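Local coordinates for protein putative Xylose isomerase (Rhodospirillum rubrum, PDB 3QXB) that binds a pair of metal ions, modelled as iron or manganese, at the mouth of a TIM barrel and is probably an isomerase of the xylose isomerase-like family, at residues P129-P134 with Q170-L175; A165-Q170 with T204-R209; E178-A183 with W214-F219; S188-A193 with D230-L235. All coordinates share one frame; numbering follows the deposited sequence.

Contact 1: residues P129-P134 with Q170-L175; sequences PATGMP and QGLSML
The methyl CG2 of Thr-131 lies alongside the isobutyl end of Leu-175, 3.5 Å from its CD2, the two side chains pointing the same way from neighbouring strands. The same methyl also meets Leu-172, whose CD2 stands 3.9 Å away and whose side chain runs aslant to it. Because OG1 of Thr-131 is anti to the backbone N (chi1 -166°), the hydroxyl turns from these leucines and hydrogen-bonds to Thr-89 and Tyr-56, while CG2 is left to the apolar side. Helices 106-125 and 146-170 pack on the same cluster: Ile-120 and Thr-123 touch Thr-131, and Ala-167 touches both leucines.

Strands 130-133 and 174-177 are the fourth and fifth of the eight parallel strands of the TIM barrel, joined through helix 146-170 as a beta-alpha-beta crossover. Gly-171, with positive phi, ends that helix in a Schellman motif, and the chain then enters the strand. Pro-129 O marks the start of the pairing: it accepts a nearly straight bond from Ser-173 N at 2.7 Å and a weak one from Met-174 N at 3.4 Å. One step on, Thr-131 N gives a second weak bond to Met-174 O.

CA-H...O contacts accompany these bonds, Ala-130 CA to Met-174 O at 3.2 Å and Leu-175 CA to Thr-131 O at 3.1 Å. On the face of the sheet away from the leucines, Ala-130 CB rests 4.1 Å from Met-174 CB, and the selenomethionine chain then bends off toward Pro-207.

Contact 2: residues A165-Q170 with T204-R209; sequences AYAKRQ and TEIPVR
A water joins the two segments by donating in both directions, to the backbone O of Ala-165 at 2.5 Å and to OE1 of Glu-205 at 2.6 Å. The helix carbonyl and the carboxylate, both acceptors, are thus bridged without meeting directly. Glu-205 reaches this position with its chain extended beyond CG, which lays the carboxylate alongside the helix; its CD and OE2 both rest against the methyl of Ala-165.

Lys-168 crosses Glu-205 at about a right angle, and the nearest touch is through carbon, Lys-168 CE to Glu-205 OE1 at 3.3 Å. NZ stays 4.5 Å from the same oxygen, too far for a salt bridge, although the opposite charges probably still attract. With CG anti to the backbone N (chi1 -170°) and a bend at chi3, CE passes by the carboxylate while NZ leads past it.

Beneath these polar groups, Ile-206 turns its two ends to different residues. CG2 meets Lys-168 CB at 3.6 Å, and CD1 presses on Ala-167 CB at 3.5 Å. CG1 sits between the backbone N and the carbonyl carbon (chi1 55°), directing CD1 to the helix. Within the loop, Thr-204 OG1 donates to Ile-206 O at 2.7 Å, from above the carbonyl plane. Here the loop leading into strand 208-213 packs against the C-terminal turns of helix 146-170 at the N-terminal end of the barrel strands, opposite the metal-bearing end, in the repeating beta/alpha architecture of a TIM barrel.

Contact 3: residues E178-A183 with W214-F219; sequences EPVPLA and WGHALF. With FE (Fe (III) ion), chain E; MN (manganese (II) ion), chain G.
Glu-178 and His-216 each hold one metal ion of a pair: Glu-178 OE2 binds the iron at 2.2 Å, and His-216 NE2 binds the manganese at 2.2 Å. Both metals are modelled at each site, and neither element is exclusive to one. One water is a ligand of both ions and bridges them. Asp-213, His-244 and Glu-286 complete the protein ligands of the first ion, while Asp-253 and His-255 join His-216 at the second. With CG anti to the backbone N (chi1 169°) and the chain extended, Glu-178 carries its carboxylate out to the metal. The two side chains cross at about a right angle with carboxylate and imidazole planes 20° apart, and OE2 of Glu-178 comes within 3.1 Å of His-216 CE1.

The second shell positions the imidazole. At its edge, ND1 donates to Pro-179 O at 2.8 Å, with an N-H...O angle of 165°. Over one face, Pro-181 CD makes a CH-pi contact 3.8 Å from the ring centroid. Farther out, Pro-181, the centre of an inverse gamma turn, packs its CB on Phe-219 CD2 at 3.6 Å. Glu-292 of the second subunit packs on Phe-219.

Both segments follow barrel strands at the C-terminal ends, where TIM barrels carry their active sites. The bond at ND1 leaves NE2 to the metal, and the carbonyl probably makes the imidazole a stronger ligand, consistent with a second-shell role for Pro-179.

Contact 4: residues S188-A193 with D230-L235; sequences SSAADA and DHWMDL
The helix starting at Ala-190 meets helix 229-236 most closely where Ala-190 and Trp-232 face each other, their CA atoms 5.4 Å apart. Its first turn is closed by a capping box: Ser-189 OG accepts from Asp-192 N at 3.0 Å, and Asp-192 OD2 takes the amides of both Ser-188 and Ser-189, the first on its anti lone pair, the second from above the carboxylate plane.

Just inside this cap, the methyl of Ala-190 lies over the indole of Trp-232, CB 3.7 Å from the centroid of the five-membered ring in a CH-pi contact. Farther along the ring, Ala-190 N stands over the same system, 3.2 Å from CZ2, while Ser-188 O lies at its edge. These helices follow successive strands of the TIM barrel, in the outer layer, and the indole also reaches Pro-179 and Val-212.

Ala-193 CB meets Trp-232 CZ3 at 3.6 Å. At the more exposed end Leu-235 CD1 touches Ala-190 and Ala-191, and His-231, with CG anti to the backbone N (chi1 173°), swings its ring to Ala-190 CB. A water in the plane of that ring, 2.8 Å from His-231 NE2, accepts from Ala-191 N.

Contact 3 is the fully buried one and alone holds metal ligands; the other three are partly buried, with contacts 2 and 4 farther from the chain centre. Contacts 1 and 2 overlap at Gln-170, the end of helix 146-170, and lie on neighbouring strands: Leu-175 O bonds to Arg-209 N, continuing the sheet. Contacts 3 and 4 are joined at Ser-188, whose OG bonds to Val-180 O, and by Trp-232, which packs on Ala-217. Met-133 O probably bonds to Glu-178 N, linking contact 1 to the metal site. Chemistry follows place: backbone pairing in the sheet, coordination at the barrel mouth, and apolar packing with a bridging water each, helix against loop in contact 2 and helix against helix in contact 4.

Contact 1: residues P129-P134 with Q170-L175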
loop_
_atom_site.group_PDB
_atom_site.type_symbol
_atom_site.label_atom_id
_atom_site.label_comp_id
_atom_site.label_asym_id
_atom_site.label_seq_id
_atom_site.Cartn_x
_atom_site.Cartn_y
_atom_site.Cartn_z
ATOM N N PRO A 129 -20.289 3.822 -12.883
ATOM C CA PRO A 129 -20.492 2.852 -13.964
ATOM C C PRO A 129 -19.402 1.824 -14.229
ATOM O O PRO A 129 -19.662 0.844 -14.923
ATOM C CB PRO A 129 -20.677 3.730 -15.206
ATOM C CG PRO A 129 -20.136 5.041 -14.874
ATOM C CD PRO A 129 -20.038 5.181 -13.373
ATOM N N ALA A 130 -18.216 1.993 -13.660
ATOM C CA ALA A 130 -17.119 1.163 -14.066
ATOM C C ALA A 130 -16.131 1.045 -12.926
ATOM O O ALA A 130 -16.050 1.940 -12.085
ATOM C CB ALA A 130 -16.443 1.757 -15.345
ATOM N N THR A 131 -15.390 -0.054 -12.921
ATOM C CA THR A 131 -14.305 -0.279 -11.957
ATOM C C THR A 131 -13.235 -1.114 -12.636
ATOM O O THR A 131 -13.468 -1.712 -13.695
ATOM C CB THR A 131 -14.786 -0.948 -10.639
ATOM O OG1 THR A 131 -13.765 -0.847 -9.615
ATOM C CG2 THR A 131 -15.159 -2.406 -10.856
ATOM N N GLY A 132 -12.033 -1.062 -12.086
ATOM C CA GLY A 132 -10.942 -1.854 -12.596
ATOM C C GLY A 132 -9.750 -1.944 -11.644
ATOM O O GLY A 132 -9.731 -1.317 -10.559
HETATM N N MSE A 133 -8.766 -2.728 -12.055
HETATM C CA MSE A 133 -7.552 -2.919 -11.307
HETATM C C MSE A 133 -6.530 -3.666 -12.181
HETATM O O MSE A 133 -6.895 -4.201 -13.241
HETATM C CB MSE A 133 -7.843 -3.733 -10.030
HETATM C CG MSE A 133 -8.541 -5.085 -10.299
HETATM SE SE MSE A 133 -9.059 -6.157 -8.764
HETATM C CE MSE A 133 -7.338 -6.885 -8.379
ATOM N N PRO A 134 -5.269 -3.709 -11.736
ATOM C CA PRO A 134 -4.326 -4.654 -12.331
ATOM C C PRO A 134 -4.831 -6.066 -12.125
ATOM O O PRO A 134 -5.559 -6.348 -11.177
ATOM C CB PRO A 134 -3.019 -4.416 -11.563
ATOM C CG PRO A 134 -3.210 -3.065 -10.869
ATOM C CD PRO A 134 -4.662 -2.867 -10.690
ATOM N N GLN A 170 -25.294 -5.882 -11.379
ATOM C CA GLN A 170 -25.272 -4.766 -10.436
ATOM C C GLN A 170 -25.380 -3.361 -11.112
ATOM O O GLN A 170 -25.397 -2.347 -10.441
ATOM C CB GLN A 170 -24.018 -4.881 -9.573
ATOM C CG GLN A 170 -23.952 -6.234 -8.744
ATOM C CD GLN A 170 -25.263 -6.549 -8.009
ATOM O OE1 GLN A 170 -25.821 -7.651 -8.078
ATOM N NE2 GLN A 170 -25.763 -5.588 -7.369
ATOM N N GLY A 171 -25.470 -3.324 -12.434
ATOM C CA GLY A 171 -25.711 -2.066 -13.147
ATOM C C GLY A 171 -24.464 -1.409 -13.694
ATOM O O GLY A 171 -24.579 -0.356 -14.292
ATOM N N LEU A 172 -23.280 -2.031 -13.570
ATOM C CA LEU A 172 -22.058 -1.456 -14.123
ATOM C C LEU A 172 -22.054 -1.623 -15.699
ATOM O O LEU A 172 -22.681 -2.517 -16.250
ATOM C CB LEU A 172 -20.783 -2.046 -13.450
ATOM C CG LEU A 172 -20.350 -1.457 -12.072
ATOM C CD1 LEU A 172 -21.379 -1.650 -10.949
ATOM C CD2 LEU A 172 -19.003 -2.058 -11.560
ATOM N N SER A 173 -21.335 -0.755 -16.381
ATOM C CA SER A 173 -21.193 -0.788 -17.845
ATOM C C SER A 173 -19.859 -1.310 -18.336
ATOM O O SER A 173 -19.767 -1.709 -19.485
ATOM C CB SER A 173 -21.302 0.634 -18.386
ATOM O OG SER A 173 -22.544 1.141 -18.069
HETATM N N MSE A 174 -18.834 -1.296 -17.483
HETATM C CA MSE A 174 -17.475 -1.640 -17.905
HETATM C C MSE A 174 -16.564 -2.053 -16.762
HETATM O O MSE A 174 -16.711 -1.584 -15.603
HETATM C CB MSE A 174 -16.864 -0.477 -18.716
HETATM C CG MSE A 174 -15.545 -0.790 -19.394
HETATM SE SE MSE A 174 -14.984 0.684 -20.573
HETATM C CE MSE A 174 -16.255 0.467 -21.990
ATOM N N LEU A 175 -15.648 -2.967 -17.073
ATOM C CA LEU A 175 -14.528 -3.296 -16.167
ATOM C C LEU A 175 -13.202 -2.955 -16.858
ATOM O O LEU A 175 -13.110 -3.029 -18.108
ATOM C CB LEU A 175 -14.536 -4.757 -15.768
ATOM C CG LEU A 175 -15.709 -5.266 -14.964
ATOM C CD1 LEU A 175 -15.488 -6.787 -14.714
ATOM C CD2 LEU A 175 -15.933 -4.459 -13.634
#

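Contact 2: residues A165-Q170 with T204-R209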
loop_
_atom_site.group_PDB
_atom_site.type_symbol
_atom_site.label_atom_id
_atom_site.label_comp_id
_atom_site.label_asym_id
_atom_site.label_seq_id
_atom_site.Cartn_x
_atom_site.Cartn_y
_atom_site.Cartn_z
ATOM N N ALA A 165 -20.265 -10.691 -15.585
ATOM C CA ALA A 165 -21.695 -11.024 -15.483
ATOM C C ALA A 165 -22.313 -10.432 -14.215
ATOM O O ALA A 165 -23.407 -9.858 -14.251
ATOM C CB ALA A 165 -21.917 -12.559 -15.506
ATOM N N TYR A 166 -21.592 -10.572 -13.101
ATOM C CA TYR A 166 -22.044 -9.954 -11.853
ATOM C C TYR A 166 -22.127 -8.420 -11.948
ATOM O O TYR A 166 -23.102 -7.823 -11.503
ATOM C CB TYR A 166 -21.171 -10.406 -10.687
ATOM C CG TYR A 166 -21.644 -9.878 -9.354
ATOM C CD1 TYR A 166 -22.842 -10.305 -8.812
ATOM C CD2 TYR A 166 -20.877 -8.986 -8.630
ATOM C CE1 TYR A 166 -23.270 -9.843 -7.615
ATOM C CE2 TYR A 166 -21.293 -8.531 -7.428
ATOM C CZ TYR A 166 -22.482 -8.957 -6.904
ATOM O OH TYR A 166 -22.925 -8.491 -5.661
ATOM N N ALA A 167 -21.117 -7.779 -12.528
ATOM C CA ALA A 167 -21.077 -6.339 -12.653
ATOM C C ALA A 167 -22.290 -5.902 -13.472
ATOM O O ALA A 167 -22.983 -4.976 -13.072
ATOM C CB ALA A 167 -19.772 -5.855 -13.328
ATOM N N LYS A 168 -22.567 -6.590 -14.585
ATOM C CA LYS A 168 -23.732 -6.218 -15.391
ATOM C C LYS A 168 -25.014 -6.296 -14.556
ATOM O O LYS A 168 -25.825 -5.413 -14.610
ATOM C CB LYS A 168 -23.906 -7.090 -16.634
ATOM C CG LYS A 168 -25.045 -6.448 -17.569
ATOM C CD LYS A 168 -25.444 -7.314 -18.712
ATOM C CE LYS A 168 -26.366 -8.467 -18.277
ATOM N NZ LYS A 168 -27.859 -8.214 -18.488
ATOM N N ARG A 169 -25.183 -7.365 -13.773
ATOM C CA ARG A 169 -26.339 -7.487 -12.945
ATOM C C ARG A 169 -26.434 -6.336 -11.921
ATOM O O ARG A 169 -27.528 -5.878 -11.638
ATOM C CB ARG A 169 -26.292 -8.815 -12.208
ATOM C CG ARG A 169 -27.561 -9.213 -11.582
ATOM C CD ARG A 169 -27.393 -10.683 -11.076
ATOM N NE ARG A 169 -27.439 -10.668 -9.629
ATOM C CZ ARG A 169 -26.686 -11.377 -8.799
ATOM N NH1 ARG A 169 -25.728 -12.245 -9.200
ATOM N NH2 ARG A 169 -26.921 -11.184 -7.520
ATOM N N GLN A 170 -25.294 -5.882 -11.379
ATOM C CA GLN A 170 -25.272 -4.766 -10.436
ATOM C C GLN A 170 -25.380 -3.361 -11.112
ATOM O O GLN A 170 -25.397 -2.347 -10.441
ATOM C CB GLN A 170 -24.018 -4.881 -9.573
ATOM C CG GLN A 170 -23.952 -6.234 -8.744
ATOM C CD GLN A 170 -25.263 -6.549 -8.009
ATOM O OE1 GLN A 170 -25.821 -7.651 -8.078
ATOM N NE2 GLN A 170 -25.763 -5.588 -7.369
ATOM N N THR A 204 -17.816 -11.655 -22.505
ATOM C CA THR A 204 -18.152 -10.932 -21.255
ATOM C C THR A 204 -19.473 -10.191 -21.450
ATOM O O THR A 204 -19.754 -9.670 -22.530
ATOM C CB THR A 204 -17.006 -9.996 -20.799
ATOM O OG1 THR A 204 -16.704 -9.042 -21.818
ATOM C CG2 THR A 204 -15.737 -10.779 -20.451
ATOM N N GLU A 205 -20.315 -10.189 -20.411
ATOM C CA GLU A 205 -21.669 -9.592 -20.533
ATOM C C GLU A 205 -21.621 -8.066 -20.624
ATOM O O GLU A 205 -22.502 -7.451 -21.190
ATOM C CB GLU A 205 -22.567 -10.081 -19.384
ATOM C CG GLU A 205 -22.871 -11.554 -19.546
ATOM C CD GLU A 205 -23.904 -12.118 -18.619
ATOM O OE1 GLU A 205 -24.698 -11.358 -18.029
ATOM O OE2 GLU A 205 -23.934 -13.372 -18.517
ATOM N N ILE A 206 -20.549 -7.480 -20.109
ATOM C CA ILE A 206 -20.188 -6.101 -20.354
ATOM C C ILE A 206 -18.714 -6.093 -20.825
ATOM O O ILE A 206 -17.951 -7.018 -20.558
ATOM C CB ILE A 206 -20.391 -5.182 -19.078
ATOM C CG1 ILE A 206 -19.638 -5.754 -17.888
ATOM C CG2 ILE A 206 -21.905 -4.986 -18.783
ATOM C CD1 ILE A 206 -19.404 -4.804 -16.648
ATOM N N PRO A 207 -18.306 -5.039 -21.519
ATOM C CA PRO A 207 -16.922 -5.026 -21.982
ATOM C C PRO A 207 -15.887 -4.961 -20.866
ATOM O O PRO A 207 -16.095 -4.292 -19.849
ATOM C CB PRO A 207 -16.864 -3.758 -22.829
ATOM C CG PRO A 207 -18.056 -2.920 -22.315
ATOM C CD PRO A 207 -19.088 -3.907 -22.048
ATOM N N VAL A 208 -14.787 -5.668 -21.061
ATOM C CA VAL A 208 -13.589 -5.526 -20.212
ATOM C C VAL A 208 -12.570 -4.863 -21.117
ATOM O O VAL A 208 -12.308 -5.316 -22.240
ATOM C CB VAL A 208 -13.106 -6.901 -19.673
ATOM C CG1 VAL A 208 -11.799 -6.802 -18.851
ATOM C CG2 VAL A 208 -14.220 -7.568 -18.872
ATOM N N ARG A 209 -12.021 -3.756 -20.655
ATOM C CA ARG A 209 -11.141 -2.943 -21.485
ATOM C C ARG A 209 -9.858 -2.663 -20.714
ATOM O O ARG A 209 -9.725 -3.007 -19.549
ATOM C CB ARG A 209 -11.858 -1.632 -21.868
ATOM C CG ARG A 209 -13.051 -1.807 -22.827
ATOM C CD ARG A 209 -12.575 -2.195 -24.235
ATOM N NE ARG A 209 -13.689 -2.493 -25.123
ATOM C CZ ARG A 209 -14.162 -3.716 -25.366
ATOM N NH1 ARG A 209 -13.665 -4.811 -24.761
ATOM N NH2 ARG A 209 -15.175 -3.843 -26.191
HETATM O O HOH W 1 -25.361 -10.709 -15.620
#

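Contact 3: residues E178-A183 with W214-F219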
loop_
_atom_site.group_PDB
_atom_site.type_symbol
_atom_site.label_atom_id
_atom_site.label_comp_id
_atom_site.label_asym_id
_atom_site.label_seq_id
_atom_site.Cartn_x
_atom_site.Cartn_y
_atom_site.Cartn_z
ATOM N N GLU A 178 -5.506 -2.987 -15.748
ATOM C CA GLU A 178 -4.352 -2.116 -15.942
ATOM C C GLU A 178 -3.093 -2.929 -16.108
ATOM O O GLU A 178 -2.652 -3.566 -15.136
ATOM C CB GLU A 178 -4.164 -1.174 -14.719
ATOM C CG GLU A 178 -2.860 -0.436 -14.711
ATOM C CD GLU A 178 -2.764 0.622 -13.613
ATOM O OE1 GLU A 178 -3.427 0.487 -12.567
ATOM O OE2 GLU A 178 -1.982 1.572 -13.783
ATOM N N PRO A 179 -2.488 -2.914 -17.308
ATOM C CA PRO A 179 -1.229 -3.611 -17.429
ATOM C C PRO A 179 -0.105 -2.971 -16.597
ATOM O O PRO A 179 -0.143 -1.764 -16.279
ATOM C CB PRO A 179 -0.910 -3.516 -18.938
ATOM C CG PRO A 179 -2.246 -3.402 -19.577
ATOM C CD PRO A 179 -2.994 -2.499 -18.638
ATOM N N VAL A 180 0.879 -3.794 -16.258
ATOM C CA VAL A 180 1.919 -3.419 -15.322
ATOM C C VAL A 180 3.332 -3.793 -15.811
ATOM O O VAL A 180 3.484 -4.792 -16.539
ATOM C CB VAL A 180 1.700 -4.120 -13.976
ATOM C CG1 VAL A 180 0.455 -3.552 -13.300
ATOM C CG2 VAL A 180 1.562 -5.609 -14.223
ATOM N N PRO A 181 4.360 -3.045 -15.338
ATOM C CA PRO A 181 5.741 -3.170 -15.843
ATOM C C PRO A 181 6.555 -4.222 -15.099
ATOM O O PRO A 181 7.711 -3.971 -14.747
ATOM C CB PRO A 181 6.330 -1.760 -15.603
ATOM C CG PRO A 181 5.644 -1.270 -14.351
ATOM C CD PRO A 181 4.218 -1.868 -14.437
ATOM N N LEU A 182 5.950 -5.383 -14.873
ATOM C CA LEU A 182 6.585 -6.510 -14.206
ATOM C C LEU A 182 6.420 -7.737 -15.087
ATOM O O LEU A 182 5.299 -8.018 -15.488
ATOM C CB LEU A 182 5.898 -6.770 -12.873
ATOM C CG LEU A 182 6.206 -5.833 -11.682
ATOM C CD1 LEU A 182 5.661 -4.444 -11.932
ATOM C CD2 LEU A 182 5.603 -6.441 -10.407
ATOM N N ALA A 183 7.502 -8.476 -15.354
ATOM C CA ALA A 183 7.452 -9.782 -16.070
ATOM C C ALA A 183 6.783 -10.885 -15.204
ATOM O O ALA A 183 6.322 -11.896 -15.739
ATOM C CB ALA A 183 8.851 -10.232 -16.485
ATOM N N TRP A 214 0.755 5.539 -18.422
ATOM C CA TRP A 214 1.883 5.964 -19.257
ATOM C C TRP A 214 3.232 5.559 -18.618
ATOM O O TRP A 214 4.177 5.205 -19.317
ATOM C CB TRP A 214 1.837 7.482 -19.493
ATOM C CG TRP A 214 0.961 7.906 -20.617
ATOM C CD1 TRP A 214 -0.393 7.820 -20.676
ATOM C CD2 TRP A 214 1.383 8.508 -21.846
ATOM N NE1 TRP A 214 -0.846 8.326 -21.862
ATOM C CE2 TRP A 214 0.223 8.756 -22.605
ATOM C CE3 TRP A 214 2.629 8.892 -22.365
ATOM C CZ2 TRP A 214 0.263 9.339 -23.877
ATOM C CZ3 TRP A 214 2.673 9.479 -23.664
ATOM C CH2 TRP A 214 1.492 9.701 -24.383
ATOM N N GLY A 215 3.302 5.550 -17.300
ATOM C CA GLY A 215 4.534 5.174 -16.607
ATOM C C GLY A 215 4.845 3.685 -16.693
ATOM O O GLY A 215 6.004 3.278 -16.584
ATOM N N HIS A 216 3.813 2.872 -16.860
ATOM C CA HIS A 216 3.977 1.444 -17.000
ATOM C C HIS A 216 4.423 1.095 -18.433
ATOM O O HIS A 216 5.323 0.296 -18.609
ATOM C CB HIS A 216 2.678 0.751 -16.715
ATOM C CG HIS A 216 2.195 0.915 -15.311
ATOM N ND1 HIS A 216 1.085 0.250 -14.842
ATOM C CD2 HIS A 216 2.682 1.635 -14.263
ATOM C CE1 HIS A 216 0.894 0.574 -13.568
ATOM N NE2 HIS A 216 1.859 1.400 -13.191
ATOM N N ALA A 217 3.800 1.703 -19.426
ATOM C CA ALA A 217 4.176 1.471 -20.823
ATOM C C ALA A 217 5.595 1.972 -21.102
ATOM O O ALA A 217 6.325 1.393 -21.918
ATOM C CB ALA A 217 3.181 2.153 -21.772
ATOM N N LEU A 218 5.981 3.060 -20.447
ATOM C CA LEU A 218 7.270 3.727 -20.749
ATOM C C LEU A 218 8.423 3.230 -19.882
ATOM O O LEU A 218 9.509 3.787 -19.912
ATOM C CB LEU A 218 7.131 5.259 -20.643
ATOM C CG LEU A 218 6.156 5.899 -21.659
ATOM C CD1 LEU A 218 6.146 7.430 -21.558
ATOM C CD2 LEU A 218 6.480 5.498 -23.050
ATOM N N PHE A 219 8.186 2.184 -19.102
ATOM C CA PHE A 219 9.228 1.586 -18.285
ATOM C C PHE A 219 10.309 0.895 -19.163
ATOM O O PHE A 219 10.117 -0.242 -19.629
ATOM C CB PHE A 219 8.585 0.594 -17.324
ATOM C CG PHE A 219 9.544 -0.021 -16.356
ATOM C CD1 PHE A 219 10.112 0.729 -15.347
ATOM C CD2 PHE A 219 9.851 -1.353 -16.428
ATOM C CE1 PHE A 219 10.997 0.163 -14.476
ATOM C CE2 PHE A 219 10.714 -1.913 -15.535
ATOM C CZ PHE A 219 11.298 -1.158 -14.582
HETATM FE FE FE E . -1.730 3.406 -12.637
HETATM MN MN MN G . 2.076 2.496 -11.329
HETATM O O HOH W 2 -0.230 2.518 -11.107
HETATM O O HOH W 3 -3.079 2.458 -11.064
HETATM O O HOH W 4 2.059 1.821 -8.993
#

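Contact 4: residues S188-A193 with D230-L235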
loop_
_atom_site.group_PDB
_atom_site.type_symbol
_atom_site.label_atom_id
_atom_site.label_comp_id
_atom_site.label_asym_id
_atom_site.label_seq_id
_atom_site.Cartn_x
_atom_site.Cartn_y
_atom_site.Cartn_z
ATOM N N SER A 188 1.547 -7.538 -18.985
ATOM C CA SER A 188 2.637 -6.638 -18.817
ATOM C C SER A 188 2.862 -5.860 -20.094
ATOM O O SER A 188 2.725 -4.640 -20.120
ATOM C CB SER A 188 3.879 -7.459 -18.445
ATOM O OG SER A 188 5.011 -6.615 -18.268
ATOM N N SER A 189 3.221 -6.572 -21.162
ATOM C CA SER A 189 3.461 -5.955 -22.481
ATOM C C SER A 189 2.169 -5.654 -23.216
ATOM O O SER A 189 1.105 -6.165 -22.866
ATOM C CB SER A 189 4.305 -6.880 -23.359
ATOM O OG SER A 189 3.623 -8.105 -23.573
ATOM N N ALA A 190 2.275 -4.822 -24.239
ATOM C CA ALA A 190 1.166 -4.571 -25.156
ATOM C C ALA A 190 0.672 -5.892 -25.789
ATOM O O ALA A 190 -0.543 -6.098 -25.895
ATOM C CB ALA A 190 1.582 -3.514 -26.240
ATOM N N ALA A 191 1.596 -6.804 -26.135
ATOM C CA ALA A 191 1.218 -8.147 -26.610
ATOM C C ALA A 191 0.440 -8.986 -25.589
ATOM O O ALA A 191 -0.506 -9.667 -25.959
ATOM C CB ALA A 191 2.455 -8.943 -27.135
ATOM N N ASP A 192 0.825 -8.947 -24.307
ATOM C CA ASP A 192 0.021 -9.548 -23.251
ATOM C C ASP A 192 -1.379 -8.925 -23.201
ATOM O O ASP A 192 -2.407 -9.628 -23.160
ATOM C CB ASP A 192 0.636 -9.331 -21.868
ATOM C CG ASP A 192 1.958 -10.057 -21.637
ATOM O OD1 ASP A 192 2.290 -11.032 -22.326
ATOM O OD2 ASP A 192 2.653 -9.656 -20.686
ATOM N N ALA A 193 -1.430 -7.606 -23.167
ATOM C CA ALA A 193 -2.723 -6.925 -23.085
ATOM C C ALA A 193 -3.620 -7.268 -24.295
ATOM O O ALA A 193 -4.809 -7.525 -24.123
ATOM C CB ALA A 193 -2.541 -5.417 -22.924
ATOM N N ASP A 230 3.081 4.547 -28.926
ATOM C CA ASP A 230 2.649 4.181 -30.288
ATOM C C ASP A 230 2.581 2.663 -30.440
ATOM O O ASP A 230 1.733 2.154 -31.169
ATOM C CB ASP A 230 3.559 4.766 -31.384
ATOM C CG ASP A 230 3.460 6.277 -31.492
ATOM O OD1 ASP A 230 2.336 6.839 -31.521
ATOM O OD2 ASP A 230 4.524 6.911 -31.566
ATOM N N HIS A 231 3.481 1.953 -29.761
ATOM C CA HIS A 231 3.472 0.492 -29.802
ATOM C C HIS A 231 2.201 -0.035 -29.121
ATOM O O HIS A 231 1.640 -1.050 -29.521
ATOM C CB HIS A 231 4.736 -0.060 -29.124
ATOM C CG HIS A 231 4.736 -1.546 -28.961
ATOM N ND1 HIS A 231 4.834 -2.407 -30.032
ATOM C CD2 HIS A 231 4.665 -2.324 -27.850
ATOM C CE1 HIS A 231 4.791 -3.653 -29.589
ATOM N NE2 HIS A 231 4.692 -3.632 -28.272
ATOM N N TRP A 232 1.741 0.677 -28.094
ATOM C CA TRP A 232 0.521 0.286 -27.380
ATOM C C TRP A 232 -0.690 0.513 -28.295
ATOM O O TRP A 232 -1.553 -0.368 -28.413
ATOM C CB TRP A 232 0.441 0.990 -26.018
ATOM C CG TRP A 232 1.230 0.225 -25.014
ATOM C CD1 TRP A 232 2.570 0.267 -24.824
ATOM C CD2 TRP A 232 0.725 -0.775 -24.113
ATOM N NE1 TRP A 232 2.938 -0.636 -23.854
ATOM C CE2 TRP A 232 1.817 -1.284 -23.401
ATOM C CE3 TRP A 232 -0.551 -1.293 -23.858
ATOM C CZ2 TRP A 232 1.682 -2.264 -22.431
ATOM C CZ3 TRP A 232 -0.694 -2.284 -22.896
ATOM C CH2 TRP A 232 0.419 -2.761 -22.197
HETATM N N MSE A 233 -0.738 1.640 -28.992
HETATM C CA MSE A 233 -1.825 1.852 -29.955
HETATM C C MSE A 233 -1.778 0.838 -31.114
HETATM O O MSE A 233 -2.824 0.341 -31.542
HETATM C CB MSE A 233 -1.826 3.282 -30.493
HETATM C CG MSE A 233 -2.055 4.344 -29.406
HETATM SE SE MSE A 233 -3.557 4.005 -28.251
HETATM C CE MSE A 233 -4.769 5.390 -28.859
ATOM N N ASP A 234 -0.583 0.515 -31.608
ATOM C CA ASP A 234 -0.472 -0.461 -32.703
ATOM C C ASP A 234 -1.093 -1.815 -32.345
ATOM O O ASP A 234 -1.794 -2.414 -33.137
ATOM C CB ASP A 234 0.982 -0.666 -33.131
ATOM C CG ASP A 234 1.592 0.581 -33.782
ATOM O OD1 ASP A 234 0.828 1.437 -34.292
ATOM O OD2 ASP A 234 2.844 0.712 -33.748
ATOM N N LEU A 235 -0.868 -2.290 -31.131
ATOM C CA LEU A 235 -1.343 -3.612 -30.758
ATOM C C LEU A 235 -2.705 -3.589 -30.018
ATOM O O LEU A 235 -3.442 -4.578 -30.039
ATOM C CB LEU A 235 -0.260 -4.318 -29.922
ATOM C CG LEU A 235 1.075 -4.640 -30.611
ATOM C CD1 LEU A 235 1.821 -5.613 -29.715
ATOM C CD2 LEU A 235 0.947 -5.183 -32.088
HETATM O O HOH W 5 4.629 -6.049 -26.933
#